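PDB 2DUM: hypothetical protein PH0823 from Pyrococcus horikoshii, which is of unknown function but belongs to the universal stress protein A family and may take part in stress responses or bind nucleotides. Local coordinates for residues Gly17-Val22 with Ala84-Arg89. Sequence-based numbering, arbitrary orientation.
Sequences GAYRAV and AEEVKR
Carboxylate oxygen OE2 of Glu86 meets two side chains of helix 16-28, although neither gives it a hydrogen bond. Tyr19 CD2 lies 4.3 Å from OE2, which sits at the edge of the ring and near its plane, so the carboxylate does not lie over the aromatic face. From the next turn, Val22 CG1 also comes within 4.3 Å of Glu86 OE2. The Glu86 side chain starts off across the line to helix 16-28 and then turns so that its carboxylate end comes nearer.

Val22 divides its contacts between its two methyls: CG1 faces the carboxylate, while CG2 packs against Val87 CG2 at 4.3 Å. In Val22, chi1 170° puts CG1 anti to the backbone N and CG2 on the branch that meets Val87. The alternating alpha/beta topology, with a parallel sheet of strand order 3-2-1-4-5, is that of universal stress proteins; here the helices following strands 7-11 and 35-43 meet. Val87 also touches Val36 and Leu38 of strand 35-43, placing Val87 against the sheet, while Val22 also touches Ala90 of the same long helix as Val87. The local axes approach no closer than 11.3 Å and are inclined at 36°, running in broadly the same direction, and the segments bury only 134 Å² together, evidence of sparse side-chain packing. Lys83, on helix 69-90, makes a cation-pi contact with the Tyr19 ring.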
loop_
_atom_site.group_PDB
_atom_site.type_symbol
_atom_site.label_atom_id
_atom_site.label_comp_id
_atom_site.label_asym_id
_atom_site.label_seq_id
_atom_site.Cartn_x
_atom_site.Cartn_y
_atom_site.Cartn_z
ATOM N N GLY A 17 -5.233 16.261 3.247
ATOM C CA GLY A 17 -4.599 15.094 2.667
ATOM C C GLY A 17 -5.600 14.013 2.612
ATOM O O GLY A 17 -5.613 13.265 1.633
ATOM N N ALA A 18 -6.463 14.020 3.648
ATOM C CA ALA A 18 -7.482 13.028 3.948
ATOM C C ALA A 18 -8.590 13.114 2.941
ATOM O O ALA A 18 -8.997 12.107 2.425
ATOM C CB ALA A 18 -7.985 13.240 5.329
ATOM N N TYR A 19 -9.035 14.321 2.600
ATOM C CA TYR A 19 -10.059 14.455 1.571
ATOM C C TYR A 19 -9.548 14.239 0.175
ATOM O O TYR A 19 -10.241 13.721 -0.657
ATOM C CB TYR A 19 -10.659 15.838 1.621
ATOM C CG TYR A 19 -11.494 15.991 2.831
ATOM C CD1 TYR A 19 -10.982 16.612 3.979
ATOM C CD2 TYR A 19 -12.801 15.476 2.855
ATOM C CE1 TYR A 19 -11.753 16.732 5.136
ATOM C CE2 TYR A 19 -13.598 15.590 4.009
ATOM C CZ TYR A 19 -13.058 16.213 5.148
ATOM O OH TYR A 19 -13.836 16.292 6.285
ATOM N N ARG A 20 -8.338 14.690 -0.097
ATOM C CA ARG A 20 -7.725 14.424 -1.358
ATOM C C ARG A 20 -7.583 12.938 -1.618
ATOM O O ARG A 20 -7.901 12.431 -2.712
ATOM C CB ARG A 20 -6.380 15.101 -1.399
ATOM C CG ARG A 20 -6.360 16.479 -2.137
ATOM C CD ARG A 20 -7.174 16.609 -3.499
ATOM N NE ARG A 20 -6.727 15.814 -4.686
ATOM C CZ ARG A 20 -7.370 15.744 -5.881
ATOM N NH1 ARG A 20 -8.516 16.406 -6.128
ATOM N NH2 ARG A 20 -6.855 15.000 -6.864
ATOM N N ALA A 21 -7.130 12.213 -0.608
ATOM C CA ALA A 21 -6.903 10.775 -0.787
ATOM C C ALA A 21 -8.168 10.152 -1.236
ATOM O O ALA A 21 -8.174 9.261 -2.077
ATOM C CB ALA A 21 -6.462 10.183 0.402
ATOM N N VAL A 22 -9.252 10.701 -0.717
ATOM C CA VAL A 22 -10.609 10.239 -1.061
ATOM C C VAL A 22 -10.981 10.521 -2.522
ATOM O O VAL A 22 -11.413 9.571 -3.213
ATOM C CB VAL A 22 -11.694 10.748 -0.070
ATOM C CG1 VAL A 22 -13.061 10.469 -0.574
ATOM C CG2 VAL A 22 -11.555 10.081 1.283
ATOM N N ALA A 84 -19.385 10.124 6.126
ATOM C CA ALA A 84 -19.732 8.705 6.055
ATOM C C ALA A 84 -20.267 8.471 4.703
ATOM O O ALA A 84 -19.873 7.543 4.053
ATOM C CB ALA A 84 -20.809 8.358 7.039
ATOM N N GLU A 85 -21.184 9.309 4.271
ATOM C CA GLU A 85 -21.914 8.966 3.066
ATOM C C GLU A 85 -21.292 9.413 1.715
ATOM O O GLU A 85 -21.752 8.961 0.680
ATOM C CB GLU A 85 -23.426 9.266 3.209
ATOM C CG GLU A 85 -24.389 8.547 2.173
ATOM C CD GLU A 85 -24.652 6.987 2.368
ATOM O OE1 GLU A 85 -24.774 6.441 3.542
ATOM O OE2 GLU A 85 -24.770 6.324 1.278
ATOM N N GLU A 86 -20.242 10.220 1.708
ATOM C CA GLU A 86 -19.535 10.473 0.415
ATOM C C GLU A 86 -18.266 9.542 0.170
ATOM O O GLU A 86 -17.897 9.147 -0.977
ATOM C CB GLU A 86 -19.328 11.992 0.169
ATOM C CG GLU A 86 -17.903 12.478 -0.234
ATOM C CD GLU A 86 -17.010 13.042 0.925
ATOM O OE1 GLU A 86 -17.425 12.991 2.113
ATOM O OE2 GLU A 86 -15.865 13.532 0.642
ATOM N N VAL A 87 -17.631 9.138 1.251
ATOM C CA VAL A 87 -16.720 8.018 1.147
ATOM C C VAL A 87 -17.338 6.671 0.594
ATOM O O VAL A 87 -16.775 6.007 -0.293
ATOM C CB VAL A 87 -16.058 7.828 2.475
ATOM C CG1 VAL A 87 -15.140 6.624 2.420
ATOM C CG2 VAL A 87 -15.400 9.119 2.824
ATOM N N LYS A 88 -18.478 6.286 1.140
ATOM C CA LYS A 88 -19.142 5.105 0.727
ATOM C C LYS A 88 -19.241 5.228 -0.764
ATOM O O LYS A 88 -18.976 4.296 -1.539
ATOM C CB LYS A 88 -20.533 5.086 1.355
ATOM C CG LYS A 88 -21.317 3.812 0.977
ATOM C CD LYS A 88 -22.690 3.646 1.669
ATOM C CE LYS A 88 -23.397 2.442 1.052
ATOM N NZ LYS A 88 -24.719 2.157 1.721
ATOM N N ARG A 89 -19.577 6.433 -1.159
ATOM C CA ARG A 89 -19.821 6.736 -2.554
ATOM C C ARG A 89 -18.568 6.831 -3.394
ATOM O O ARG A 89 -18.629 6.634 -4.606
ATOM C CB ARG A 89 -20.580 8.061 -2.675
ATOM C CG ARG A 89 -21.412 8.202 -3.931
ATOM C CD ARG A 89 -22.145 9.510 -4.029
ATOM N NE ARG A 89 -22.363 9.658 -5.454
ATOM C CZ ARG A 89 -21.602 10.394 -6.268
ATOM N NH1 ARG A 89 -20.610 11.112 -5.746
ATOM N NH2 ARG A 89 -21.831 10.421 -7.599
#